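Local coordinates for uncharacterized protein (Chaetomium thermophilum, PDB 3LPZ), which is the alpha-solenoid protein Get4, which probably binds Get5 and acts in the Get pathway of tail-anchored protein biogenesis, at residues Val61-Leu66 against Leu101-Leu106; Leu77-Val82 against Lys115-Glu120; Tyr197-Asn202 against Glu286-Met291; Leu253-Gly258 against Met291-Gln296. All coordinates share one frame; numbering follows the deposited sequence.

Overall arrangement
All four contacts join helices of the Get4 alpha-solenoid, two on each side of the chain's centre. Contacts 1 and 2, centres about 11 Å apart, interlock along the chain: helices 51-67 and 94-104 meet in one, helices 71-88 and 112-128 in the other, and S62 touches A78 between them. Contacts 3 and 4, centres about 9 Å apart, both use helix 282-293 and share M291. Contacts 2 and 4 are the more buried and rest on phenylalanine rings, contact 2 adding an arginine-glutamate pair at its rim; contacts 1 and 3, partly buried, rely on aliphatic and sulfur-bearing side chains, plus the Q63 amide in contact 1. No direct hydrogen bond crosses any; waters bridge carbonyls in contacts 1 and 4.

Contact 1: residues Val61-Leu66 against Leu101-Leu106; sequences VSQTLL and LGCLRL
L66 and L106 meet through the roots of their side chains, CB of L66 lying 3.7 Å from CB of L106, where helix 51-67 comes up against the end of helix 94-104. From there the two leucines diverge. L66 sends CD1 back along the partner helix to the carbonyl oxygen of C103, 3.5 Å away, whereas L106 reaches the other way and sets CD1 3.7 Å from CB of Q63, the L106 and Q63 side chains crossing at about a right angle. Q63 has CG beside its own backbone N (chi1 -62°) and an extended chain beyond, which carries the amide over the backbone of G102 and C103. Its NE2 stops 3.6 Å from N of C103, in packing contact and without a hydrogen bond. G102 has no side chain, and the amide fits closely against its backbone. C103 turns SG in between Q63 and S62, 3.8 Å from CG of the glutamine and 3.7 Å from OG of the serine; that hydroxyl is hydrogen-bonded to the carbonyl of G74. A water donates to both L66 O and L106 O, at 2.8 Å from the former, and links the carbonyls at the ends of the two segments. Helix 71-88 separates these two helices in sequence, so each contacts its next-but-one neighbour, the packing by which antiparallel helix pairs stack into an alpha-solenoid.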
loop_
_atom_site.group_PDB
_atom_site.type_symbol
_atom_site.label_atom_id
_atom_site.label_comp_id
_atom_site.label_asym_id
_atom_site.label_seq_id
_atom_site.Cartn_x
_atom_site.Cartn_y
_atom_site.Cartn_z
ATOM N N VAL A 61 -14.093 -15.135 -20.509
ATOM C CA VAL A 61 -13.213 -15.255 -21.671
ATOM C C VAL A 61 -11.828 -14.631 -21.409
ATOM O O VAL A 61 -10.800 -15.149 -21.881
ATOM C CB VAL A 61 -13.851 -14.671 -22.968
ATOM C CG1 VAL A 61 -12.832 -14.676 -24.142
ATOM C CG2 VAL A 61 -15.170 -15.438 -23.362
ATOM N N SER A 62 -11.804 -13.520 -20.672
ATOM C CA SER A 62 -10.543 -12.926 -20.241
ATOM C C SER A 62 -9.701 -13.944 -19.474
ATOM O O SER A 62 -8.505 -14.112 -19.757
ATOM C CB SER A 62 -10.762 -11.714 -19.326
ATOM O OG SER A 62 -9.500 -11.345 -18.780
ATOM N N GLN A 63 -10.323 -14.603 -18.500
ATOM C CA GLN A 63 -9.618 -15.604 -17.703
ATOM C C GLN A 63 -9.138 -16.783 -18.568
ATOM O O GLN A 63 -7.989 -17.268 -18.402
ATOM C CB GLN A 63 -10.457 -16.060 -16.504
ATOM C CG GLN A 63 -10.736 -14.883 -15.554
ATOM C CD GLN A 63 -11.644 -15.221 -14.401
ATOM O OE1 GLN A 63 -11.976 -16.377 -14.199
ATOM N NE2 GLN A 63 -12.053 -14.203 -13.629
ATOM N N THR A 64 -9.981 -17.234 -19.498
ATOM C CA THR A 64 -9.539 -18.308 -20.410
ATOM C C THR A 64 -8.318 -17.919 -21.245
ATOM O O THR A 64 -7.378 -18.727 -21.430
ATOM C CB THR A 64 -10.670 -18.797 -21.340
ATOM O OG1 THR A 64 -11.745 -19.295 -20.541
ATOM C CG2 THR A 64 -10.167 -19.928 -22.251
ATOM N N LEU A 65 -8.329 -16.689 -21.765
ATOM C CA LEU A 65 -7.206 -16.211 -22.568
ATOM C C LEU A 65 -5.952 -16.137 -21.714
ATOM O O LEU A 65 -4.885 -16.576 -22.134
ATOM C CB LEU A 65 -7.504 -14.841 -23.158
ATOM C CG LEU A 65 -8.427 -14.854 -24.378
ATOM C CD1 LEU A 65 -9.144 -13.524 -24.543
ATOM C CD2 LEU A 65 -7.642 -15.218 -25.640
ATOM N N LEU A 66 -6.095 -15.581 -20.512
ATOM C CA LEU A 66 -4.966 -15.495 -19.573
ATOM C C LEU A 66 -4.403 -16.874 -19.202
ATOM O O LEU A 66 -3.192 -17.026 -19.118
ATOM C CB LEU A 66 -5.321 -14.674 -18.306
ATOM C CG LEU A 66 -5.622 -13.190 -18.564
ATOM C CD1 LEU A 66 -6.294 -12.498 -17.333
ATOM C CD2 LEU A 66 -4.342 -12.451 -18.961
ATOM N N LEU A 101 -10.276 -10.034 -9.188
ATOM C CA LEU A 101 -9.183 -10.831 -8.580
ATOM C C LEU A 101 -8.920 -12.107 -9.361
ATOM O O LEU A 101 -7.776 -12.539 -9.476
ATOM C CB LEU A 101 -9.477 -11.167 -7.091
ATOM C CG LEU A 101 -9.505 -9.951 -6.164
ATOM C CD1 LEU A 101 -10.041 -10.374 -4.814
ATOM C CD2 LEU A 101 -8.083 -9.325 -6.013
ATOM N N GLY A 102 -9.974 -12.708 -9.911
ATOM C CA GLY A 102 -9.800 -13.888 -10.752
ATOM C C GLY A 102 -8.942 -13.559 -11.979
ATOM O O GLY A 102 -8.087 -14.379 -12.386
ATOM N N CYS A 103 -9.164 -12.397 -12.590
ATOM C CA CYS A 103 -8.310 -11.963 -13.725
ATOM C C CYS A 103 -6.879 -11.648 -13.273
ATOM O O CYS A 103 -5.892 -12.124 -13.879
ATOM C CB CYS A 103 -8.903 -10.738 -14.440
ATOM S SG CYS A 103 -10.491 -11.059 -15.268
ATOM N N LEU A 104 -6.779 -10.859 -12.206
ATOM C CA LEU A 104 -5.488 -10.395 -11.664
ATOM C C LEU A 104 -4.486 -11.525 -11.457
ATOM O O LEU A 104 -3.309 -11.425 -11.862
ATOM C CB LEU A 104 -5.700 -9.684 -10.313
ATOM C CG LEU A 104 -4.444 -9.065 -9.659
ATOM C CD1 LEU A 104 -3.846 -8.009 -10.574
ATOM C CD2 LEU A 104 -4.743 -8.443 -8.249
ATOM N N ARG A 105 -4.955 -12.591 -10.807
ATOM C CA ARG A 105 -4.081 -13.679 -10.405
ATOM C C ARG A 105 -3.636 -14.524 -11.601
ATOM O O ARG A 105 -2.702 -15.300 -11.490
ATOM C CB ARG A 105 -4.770 -14.554 -9.370
ATOM C CG ARG A 105 -4.994 -13.823 -8.038
ATOM C CD ARG A 105 -5.421 -14.838 -6.982
ATOM N NE ARG A 105 -5.758 -14.266 -5.666
ATOM C CZ ARG A 105 -4.873 -13.945 -4.721
ATOM N NH1 ARG A 105 -3.567 -14.087 -4.949
ATOM N NH2 ARG A 105 -5.295 -13.464 -3.543
ATOM N N LEU A 106 -4.293 -14.366 -12.750
ATOM C CA LEU A 106 -3.890 -15.123 -13.940
ATOM C C LEU A 106 -2.920 -14.414 -14.881
ATOM O O LEU A 106 -2.421 -15.032 -15.821
ATOM C CB LEU A 106 -5.117 -15.646 -14.693
ATOM C CG LEU A 106 -5.979 -16.703 -13.972
ATOM C CD1 LEU A 106 -7.347 -16.830 -14.675
ATOM C CD2 LEU A 106 -5.300 -18.064 -13.906
HETATM O O HOH W 1 -1.284 -14.995 -18.571
#

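Contact 2: residues Leu77-Val82 against Lys115-Glu120; sequences LAVLLV and KRFVKE
F117 lays its ring beside the backbone of helix 71-88, with A78 O near the ring plane at one edge, 3.4 Å from CE1. The methyl of A78 reaches the same CD1-CE1 edge from off the ring plane, CB standing 3.6 Å from CD1 of F117, and V82 brings CG2 in obliquely to 3.8 Å from CE1. With CG anti to the backbone N (chi1 176°), the ring is carried across the gap between the helices. V79 splits its two methyls between neighbouring residues: CG2 rests on the backbone and CB of F117, while CG1 lies over one face of the R116 guanidinium, 3.8 Å from NE and offset toward the rim. The two short helical segments run nearly parallel, 11° apart in direction with axes 9.3 Å apart, and belong to alternate helices of the chain, with helix 94-104 intervening; such side-by-side stacking of alternate helices is characteristic of an alpha-solenoid. R116 extends straight from CG to NE across V79 at about a right angle, and in one of its two conformers NH1 forms a short salt bridge of 2.6 Å with OE2 of E120. The oxygen is met on its anti side and out of the carboxylate plane, the bond being bent to 145° at the hydrogen. E120 folds back at chi2 to receive it, and its OE1 pairs with R86, so the carboxylate can then link two arginines from the two helices. One turn on from A78, V82 sets CG1 3.6 Å from the carbonyl oxygen of E120, while L100 of helix 94-104 packs against both F117 and V82.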
loop_
_atom_site.group_PDB
_atom_site.type_symbol
_atom_site.label_atom_id
_atom_site.label_comp_id
_atom_site.label_asym_id
_atom_site.label_seq_id
_atom_site.Cartn_x
_atom_site.Cartn_y
_atom_site.Cartn_z
ATOM N N LEU A 77 -9.059 -7.699 -22.564
ATOM C CA LEU A 77 -10.435 -8.014 -22.140
ATOM C C LEU A 77 -10.676 -7.713 -20.657
ATOM O O LEU A 77 -11.776 -7.291 -20.278
ATOM C CB LEU A 77 -10.796 -9.472 -22.442
ATOM C CG LEU A 77 -11.708 -9.706 -23.635
ATOM C CD1 LEU A 77 -11.421 -8.775 -24.807
ATOM C CD2 LEU A 77 -11.732 -11.135 -24.033
ATOM N N ALA A 78 -9.653 -7.949 -19.831
ATOM C CA ALA A 78 -9.763 -7.648 -18.394
ATOM C C ALA A 78 -9.916 -6.141 -18.181
ATOM O O ALA A 78 -10.679 -5.707 -17.327
ATOM C CB ALA A 78 -8.543 -8.204 -17.607
ATOM N N VAL A 79 -9.184 -5.340 -18.954
ATOM C CA VAL A 79 -9.350 -3.866 -18.899
ATOM C C VAL A 79 -10.758 -3.460 -19.362
ATOM O O VAL A 79 -11.397 -2.569 -18.752
ATOM C CB VAL A 79 -8.218 -3.127 -19.722
ATOM C CG1 VAL A 79 -8.467 -1.612 -19.833
ATOM C CG2 VAL A 79 -6.840 -3.382 -19.065
ATOM N N LEU A 80 -11.259 -4.116 -20.417
ATOM C CA LEU A 80 -12.610 -3.834 -20.926
ATOM C C LEU A 80 -13.657 -4.169 -19.853
ATOM O O LEU A 80 -14.674 -3.508 -19.732
ATOM C CB LEU A 80 -12.871 -4.646 -22.205
ATOM C CG LEU A 80 -14.144 -4.355 -23.003
ATOM C CD1 LEU A 80 -14.277 -2.855 -23.292
ATOM C CD2 LEU A 80 -14.186 -5.191 -24.308
ATOM N N LEU A 81 -13.382 -5.207 -19.067
ATOM C CA LEU A 81 -14.272 -5.624 -18.010
ATOM C C LEU A 81 -14.424 -4.493 -16.984
ATOM O O LEU A 81 -15.534 -4.206 -16.531
ATOM C CB LEU A 81 -13.738 -6.900 -17.332
ATOM C CG LEU A 81 -14.450 -7.356 -16.036
ATOM C CD1 LEU A 81 -15.939 -7.685 -16.326
ATOM C CD2 LEU A 81 -13.711 -8.541 -15.360
ATOM N N VAL A 82 -13.304 -3.881 -16.595
ATOM C CA VAL A 82 -13.350 -2.750 -15.662
ATOM C C VAL A 82 -14.135 -1.615 -16.304
ATOM O O VAL A 82 -14.959 -0.994 -15.639
ATOM C CB VAL A 82 -11.940 -2.202 -15.286
ATOM C CG1 VAL A 82 -12.073 -0.969 -14.363
ATOM C CG2 VAL A 82 -11.107 -3.286 -14.599
ATOM N N LYS A 115 -0.117 -3.866 -15.603
ATOM C CA LYS A 115 0.065 -2.525 -15.022
ATOM C C LYS A 115 -1.157 -1.635 -15.274
ATOM O O LYS A 115 -1.652 -0.971 -14.360
ATOM C CB LYS A 115 1.297 -1.818 -15.624
ATOM C CG LYS A 115 2.640 -2.505 -15.388
ATOM C CD LYS A 115 3.771 -1.756 -16.136
ATOM C CE LYS A 115 5.167 -2.140 -15.626
ATOM N NZ LYS A 115 5.345 -3.622 -15.528
ATOM N N ARG A 116 -1.606 -1.610 -16.520
ATOM C CA ARG A 116 -2.824 -0.879 -16.898
ATOM C C ARG A 116 -4.041 -1.465 -16.174
ATOM O O ARG A 116 -4.856 -0.724 -15.642
ATOM C CB ARG A 116 -3.040 -0.919 -18.417
ATOM C CG ARG A 116 -4.189 -0.024 -18.953
ATOM C CD ARG A 116 -4.364 -0.248 -20.460
ATOM N NE ARG A 116 -5.496 0.474 -21.052
ATOM C CZ ARG A 116 -6.156 1.459 -20.454
ATOM N NH1 ARG A 116 -5.791 1.850 -19.244
ATOM N NH2 ARG A 116 -7.176 2.048 -21.066
ATOM N N PHE A 117 -4.161 -2.791 -16.150
ATOM C CA PHE A 117 -5.301 -3.428 -15.483
ATOM C C PHE A 117 -5.356 -3.005 -14.006
ATOM O O PHE A 117 -6.426 -2.629 -13.507
ATOM C CB PHE A 117 -5.248 -4.949 -15.602
ATOM C CG PHE A 117 -6.340 -5.644 -14.857
ATOM C CD1 PHE A 117 -7.672 -5.560 -15.290
ATOM C CD2 PHE A 117 -6.057 -6.352 -13.679
ATOM C CE1 PHE A 117 -8.716 -6.211 -14.581
ATOM C CE2 PHE A 117 -7.098 -6.995 -12.967
ATOM C CZ PHE A 117 -8.430 -6.923 -13.433
ATOM N N VAL A 118 -4.209 -3.047 -13.321
ATOM C CA VAL A 118 -4.169 -2.726 -11.891
ATOM C C VAL A 118 -4.569 -1.277 -11.671
ATOM O O VAL A 118 -5.383 -0.979 -10.788
ATOM C CB VAL A 118 -2.786 -3.053 -11.227
ATOM C CG1 VAL A 118 -2.613 -2.315 -9.859
ATOM C CG2 VAL A 118 -2.638 -4.602 -11.055
ATOM N N LYS A 119 -4.003 -0.380 -12.477
ATOM C CA LYS A 119 -4.375 1.021 -12.424
ATOM C C LYS A 119 -5.884 1.242 -12.627
ATOM O O LYS A 119 -6.515 1.972 -11.846
ATOM C CB LYS A 119 -3.581 1.800 -13.471
ATOM C CG LYS A 119 -3.520 3.282 -13.253
ATOM C CD LYS A 119 -4.629 4.039 -13.986
ATOM C CE LYS A 119 -4.362 5.555 -13.939
ATOM N NZ LYS A 119 -5.621 6.323 -13.644
ATOM N N GLU A 120 -6.454 0.617 -13.659
ATOM C CA GLU A 120 -7.874 0.817 -13.963
ATOM C C GLU A 120 -8.770 0.286 -12.851
ATOM O O GLU A 120 -9.721 0.967 -12.444
ATOM C CB GLU A 120 -8.262 0.191 -15.315
ATOM C CG GLU A 120 -7.547 0.855 -16.530
ATOM C CD GLU A 120 -7.939 2.327 -16.764
ATOM O OE1 GLU A 120 -9.019 2.785 -16.327
ATOM O OE2 GLU A 120 -7.148 3.037 -17.394
#

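Contact 3: residues Tyr197-Asn202 against Glu286-Met291; sequences YLLVAN and ELIAEM
L199 pushes one methyl, CD2, between the side-chain bases of L287 and I288, 3.6 Å from CB of L287 and 3.9 Å from CG1 of I288, and crosses both residues at about a right angle. L198, the residue before it, meets I288 at its far end: CD1 of L198 touches CD1 of I288 at 4.0 Å. M291 supplies the third point. In one of its two conformers the thioether bends at the last torsion (chi3 80°), which brings CE of M291 over the end of helix 186-199, 3.4 Å from the carbonyl oxygen of L199. CE of M291 also lies 3.6 Å from O of L198, and the same methyl is 4.0 Å from CB of A201.

What M291 covers is a Schellman motif. A201, with positive phi, is its C-prime residue; A201 N bonds to L198 O, and N202 N reaches back to Y197 O at 2.8 Å. The carbonyl of L198 also accepts a hydrogen bond from the hydroxyl of Y292, so the helix end is tied to helix 282-293 just beside the methionine. Past the turn, the side chain of N202 caps the next helix through the backbone N of A205.

The contact thus sits at the bend between helices 186-199 and 203-220, with L198 also packed on V203 and A206 of the latter, Y197 facing helix 166-179, and helix 282-293 packing against the corner.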
loop_
_atom_site.group_PDB
_atom_site.type_symbol
_atom_site.label_atom_id
_atom_site.label_comp_id
_atom_site.label_asym_id
_atom_site.label_seq_id
_atom_site.Cartn_x
_atom_site.Cartn_y
_atom_site.Cartn_z
ATOM N N TYR A 197 1.606 3.673 8.451
ATOM C CA TYR A 197 0.287 3.437 9.048
ATOM C C TYR A 197 -0.154 4.562 9.968
ATOM O O TYR A 197 -1.335 4.933 9.932
ATOM C CB TYR A 197 0.200 2.090 9.783
ATOM C CG TYR A 197 0.080 0.928 8.822
ATOM C CD1 TYR A 197 -0.984 0.857 7.908
ATOM C CD2 TYR A 197 1.009 -0.113 8.847
ATOM C CE1 TYR A 197 -1.111 -0.248 7.025
ATOM C CE2 TYR A 197 0.883 -1.228 7.985
ATOM C CZ TYR A 197 -0.170 -1.265 7.067
ATOM O OH TYR A 197 -0.266 -2.328 6.206
ATOM N N LEU A 198 0.775 5.104 10.771
ATOM C CA LEU A 198 0.471 6.285 11.581
ATOM C C LEU A 198 0.058 7.465 10.685
ATOM O O LEU A 198 -0.900 8.163 10.992
ATOM C CB LEU A 198 1.660 6.691 12.471
ATOM C CG LEU A 198 1.994 5.755 13.631
ATOM C CD1 LEU A 198 3.203 6.307 14.429
ATOM C CD2 LEU A 198 0.763 5.504 14.525
ATOM N N LEU A 199 0.770 7.660 9.572
ATOM C CA LEU A 199 0.451 8.748 8.632
ATOM C C LEU A 199 -0.940 8.665 7.979
ATOM O O LEU A 199 -1.488 9.689 7.590
ATOM C CB LEU A 199 1.524 8.861 7.542
ATOM C CG LEU A 199 2.912 9.320 8.023
ATOM C CD1 LEU A 199 3.921 9.281 6.829
ATOM C CD2 LEU A 199 2.862 10.705 8.638
ATOM N N VAL A 200 -1.497 7.470 7.830
ATOM C CA VAL A 200 -2.873 7.329 7.302
ATOM C C VAL A 200 -3.846 7.066 8.456
ATOM O O VAL A 200 -4.919 6.490 8.261
ATOM C CB VAL A 200 -2.983 6.238 6.187
ATOM C CG1 VAL A 200 -2.155 6.668 4.976
ATOM C CG2 VAL A 200 -2.522 4.847 6.701
ATOM N N ALA A 201 -3.423 7.451 9.664
ATOM C CA ALA A 201 -4.286 7.464 10.853
ATOM C C ALA A 201 -4.802 6.072 11.194
ATOM O O ALA A 201 -5.962 5.907 11.590
ATOM C CB ALA A 201 -5.456 8.466 10.643
ATOM N N ASN A 202 -3.941 5.062 11.039
ATOM C CA ASN A 202 -4.302 3.706 11.349
ATOM C C ASN A 202 -3.349 3.172 12.433
ATOM O O ASN A 202 -2.389 2.482 12.142
ATOM C CB ASN A 202 -4.221 2.843 10.086
ATOM C CG ASN A 202 -4.938 1.500 10.251
ATOM O OD1 ASN A 202 -5.210 1.075 11.367
ATOM N ND2 ASN A 202 -5.222 0.824 9.131
ATOM N N GLU A 286 7.098 15.244 11.534
ATOM C CA GLU A 286 6.332 16.508 11.544
ATOM C C GLU A 286 4.840 16.266 11.405
ATOM O O GLU A 286 4.041 16.849 12.134
ATOM C CB GLU A 286 6.771 17.394 10.393
ATOM C CG GLU A 286 8.017 18.182 10.686
ATOM C CD GLU A 286 8.426 19.029 9.509
ATOM O OE1 GLU A 286 7.536 19.588 8.818
ATOM O OE2 GLU A 286 9.640 19.120 9.270
ATOM N N LEU A 287 4.468 15.409 10.461
ATOM C CA LEU A 287 3.047 15.092 10.244
ATOM C C LEU A 287 2.450 14.349 11.434
ATOM O O LEU A 287 1.320 14.632 11.848
ATOM C CB LEU A 287 2.829 14.308 8.945
ATOM C CG LEU A 287 2.731 15.170 7.687
ATOM C CD1 LEU A 287 2.732 14.296 6.454
ATOM C CD2 LEU A 287 1.475 16.057 7.690
ATOM N N ILE A 288 3.226 13.425 11.990
ATOM C CA ILE A 288 2.839 12.705 13.197
ATOM C C ILE A 288 2.670 13.631 14.418
ATOM O O ILE A 288 1.690 13.513 15.141
ATOM C CB ILE A 288 3.848 11.540 13.480
ATOM C CG1 ILE A 288 3.613 10.394 12.467
ATOM C CG2 ILE A 288 3.744 11.047 14.954
ATOM C CD1 ILE A 288 4.724 9.348 12.415
ATOM N N ALA A 289 3.626 14.541 14.644
ATOM C CA ALA A 289 3.494 15.566 15.702
ATOM C C ALA A 289 2.232 16.423 15.541
ATOM O O ALA A 289 1.577 16.761 16.532
ATOM C CB ALA A 289 4.741 16.496 15.765
ATOM N N GLU A 290 1.914 16.795 14.306
ATOM C CA GLU A 290 0.651 17.485 14.042
ATOM C C GLU A 290 -0.583 16.612 14.290
ATOM O O GLU A 290 -1.493 17.029 15.009
ATOM C CB GLU A 290 0.647 18.075 12.640
ATOM C CG GLU A 290 -0.524 19.025 12.336
ATOM C CD GLU A 290 -0.439 19.571 10.916
ATOM O OE1 GLU A 290 -0.908 18.904 9.967
ATOM O OE2 GLU A 290 0.122 20.667 10.738
ATOM N N MET A 291 -0.595 15.401 13.733
ATOM C CA MET A 291 -1.762 14.511 13.801
ATOM C C MET A 291 -2.115 14.047 15.214
ATOM O O MET A 291 -3.286 14.008 15.590
ATOM C CB MET A 291 -1.551 13.285 12.919
ATOM C CG MET A 291 -1.472 13.587 11.451
ATOM S SD MET A 291 -1.033 12.137 10.497
ATOM C CE MET A 291 -2.623 11.299 10.403
#

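Contact 4: residues Leu253-Gly258 against Met291-Gln296; sequences LSVQKG and MYFGIQ
G258, just beyond the end of helix 243-256, brings its backbone to that of helix 282-293, CA to CA 4.8 Å from F293, and its CA makes a C-H...O contact of 3.4 Å with the carbonyl oxygen of Y292. With no side chain on G258, the two backbones can come this close. F293 turns its ring into the last turn of helix 243-256: CD1 lies 3.4 Å from the carbonyl carbon of G258, and CE1 equally near the carbonyl oxygen of S254, both approached obliquely. CB of S254 sits by the far end of the ring, 3.9 Å from CZ, while its hydroxyl is turned to the carbonyl of M250 in its own helix. V255 fills the angle between the two aromatic residues. Its CG2 stands over one face of the Y292 ring, a CH-pi contact 4.2 Å from the centroid and 26° off the normal, and also touches F293 CZ; CG1 lies farther along the tyrosine, near CD1. Both rings leave the backbone with CG beside N (chi1 -62° for Y292), yet they part, the Y292 ring lying against V255, the F293 ring against S254, G258 and CG2 of V255. A water in the plane of the tyrosine ring, at its edge, donates to V255 O and to Y292 O, the latter at 2.6 Å, and so joins carbonyls of the two helix ends. Further out, the Y292 hydroxyl reaches the end of helix 186-199, V203 of helix 203-220 touches both V255 and Y292, and helix 260-269 packs nearby, F263 meeting the F293 ring and L262 and L266 packing on S254.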
loop_
_atom_site.group_PDB
_atom_site.type_symbol
_atom_site.label_atom_id
_atom_site.label_comp_id
_atom_site.label_asym_id
_atom_site.label_seq_id
_atom_site.Cartn_x
_atom_site.Cartn_y
_atom_site.Cartn_z
ATOM N N LEU A 253 3.703 4.150 22.030
ATOM C CA LEU A 253 3.054 4.355 23.335
ATOM C C LEU A 253 2.499 5.757 23.462
ATOM O O LEU A 253 1.352 5.919 23.816
ATOM C CB LEU A 253 4.008 4.114 24.499
ATOM C CG LEU A 253 4.034 2.753 25.176
ATOM C CD1 LEU A 253 4.817 2.888 26.504
ATOM C CD2 LEU A 253 2.608 2.204 25.413
ATOM N N SER A 254 3.306 6.763 23.141
ATOM C CA SER A 254 2.931 8.170 23.326
ATOM C C SER A 254 1.715 8.574 22.509
ATOM O O SER A 254 0.939 9.415 22.923
ATOM C CB SER A 254 4.101 9.096 22.977
ATOM O OG SER A 254 5.203 8.852 23.822
ATOM N N VAL A 255 1.592 7.986 21.322
ATOM C CA VAL A 255 0.475 8.260 20.426
ATOM C C VAL A 255 -0.910 8.055 21.104
ATOM O O VAL A 255 -1.846 8.811 20.829
ATOM C CB VAL A 255 0.656 7.483 19.101
ATOM C CG1 VAL A 255 -0.661 6.922 18.571
ATOM C CG2 VAL A 255 1.415 8.365 18.082
ATOM N N GLN A 256 -1.003 7.062 21.988
ATOM C CA GLN A 256 -2.219 6.800 22.783
ATOM C C GLN A 256 -2.744 8.030 23.555
ATOM O O GLN A 256 -3.883 8.456 23.351
ATOM C CB GLN A 256 -2.026 5.567 23.689
ATOM C CG GLN A 256 -2.299 5.761 25.172
ATOM C CD GLN A 256 -1.020 5.956 25.968
ATOM O OE1 GLN A 256 -0.790 7.014 26.555
ATOM N NE2 GLN A 256 -0.171 4.932 25.978
ATOM N N LYS A 257 -1.932 8.606 24.440
ATOM C CA LYS A 257 -2.342 9.854 25.094
ATOM C C LYS A 257 -1.415 10.945 24.607
ATOM O O LYS A 257 -0.276 11.097 25.090
ATOM C CB LYS A 257 -2.386 9.754 26.626
ATOM C CG LYS A 257 -3.809 9.601 27.206
ATOM C CD LYS A 257 -4.569 10.947 27.298
ATOM C CE LYS A 257 -4.414 11.629 28.665
ATOM N NZ LYS A 257 -3.036 12.157 28.948
ATOM N N GLY A 258 -1.919 11.684 23.624
ATOM C CA GLY A 258 -1.116 12.598 22.824
ATOM C C GLY A 258 -0.637 13.847 23.527
ATOM O O GLY A 258 -0.939 14.953 23.098
ATOM N N MET A 291 -0.595 15.401 13.733
ATOM C CA MET A 291 -1.762 14.511 13.801
ATOM C C MET A 291 -2.115 14.047 15.214
ATOM O O MET A 291 -3.286 14.008 15.590
ATOM C CB MET A 291 -1.551 13.285 12.919
ATOM C CG MET A 291 -1.472 13.587 11.451
ATOM S SD MET A 291 -1.033 12.137 10.497
ATOM C CE MET A 291 -2.623 11.299 10.403
ATOM N N TYR A 292 -1.099 13.698 16.001
ATOM C CA TYR A 292 -1.327 13.031 17.290
ATOM C C TYR A 292 -1.072 13.893 18.513
ATOM O O TYR A 292 -1.509 13.565 19.629
ATOM C CB TYR A 292 -0.481 11.741 17.371
ATOM C CG TYR A 292 -0.880 10.745 16.301
ATOM C CD1 TYR A 292 -1.990 9.920 16.475
ATOM C CD2 TYR A 292 -0.181 10.676 15.084
ATOM C CE1 TYR A 292 -2.392 9.011 15.472
ATOM C CE2 TYR A 292 -0.573 9.770 14.067
ATOM C CZ TYR A 292 -1.688 8.951 14.267
ATOM O OH TYR A 292 -2.076 8.062 13.273
ATOM N N PHE A 293 -0.334 14.973 18.322
ATOM C CA PHE A 293 0.117 15.755 19.460
ATOM C C PHE A 293 -0.264 17.221 19.352
ATOM O O PHE A 293 0.045 18.009 20.254
ATOM C CB PHE A 293 1.624 15.583 19.666
ATOM C CG PHE A 293 2.030 14.154 19.888
ATOM C CD1 PHE A 293 1.814 13.538 21.121
ATOM C CD2 PHE A 293 2.601 13.413 18.852
ATOM C CE1 PHE A 293 2.180 12.205 21.319
ATOM C CE2 PHE A 293 2.964 12.074 19.034
ATOM C CZ PHE A 293 2.755 11.467 20.255
ATOM N N GLY A 294 -0.941 17.578 18.264
ATOM C CA GLY A 294 -1.379 18.958 18.048
ATOM C C GLY A 294 -0.233 19.952 17.866
ATOM O O GLY A 294 -0.431 21.149 18.019
ATOM N N ILE A 295 0.969 19.468 17.550
ATOM C CA ILE A 295 2.122 20.349 17.284
ATOM C C ILE A 295 2.129 20.772 15.812
ATOM O O ILE A 295 2.349 19.944 14.917
ATOM C CB ILE A 295 3.450 19.676 17.673
ATOM C CG1 ILE A 295 3.436 19.283 19.147
ATOM C CG2 ILE A 295 4.637 20.580 17.366
ATOM C CD1 ILE A 295 4.480 18.218 19.536
ATOM N N GLN A 296 1.886 22.061 15.567
ATOM C CA GLN A 296 1.775 22.593 14.199
ATOM C C GLN A 296 3.096 22.441 13.456
ATOM O O GLN A 296 4.168 22.626 14.046
ATOM C CB GLN A 296 1.336 24.071 14.201
ATOM C CG GLN A 296 0.056 24.383 15.021
ATOM C CD GLN A 296 -1.272 23.974 14.342
ATOM O OE1 GLN A 296 -2.282 24.677 14.475
ATOM N NE2 GLN A 296 -1.282 22.834 13.648
HETATM O O HOH W 2 -2.921 11.438 19.882
#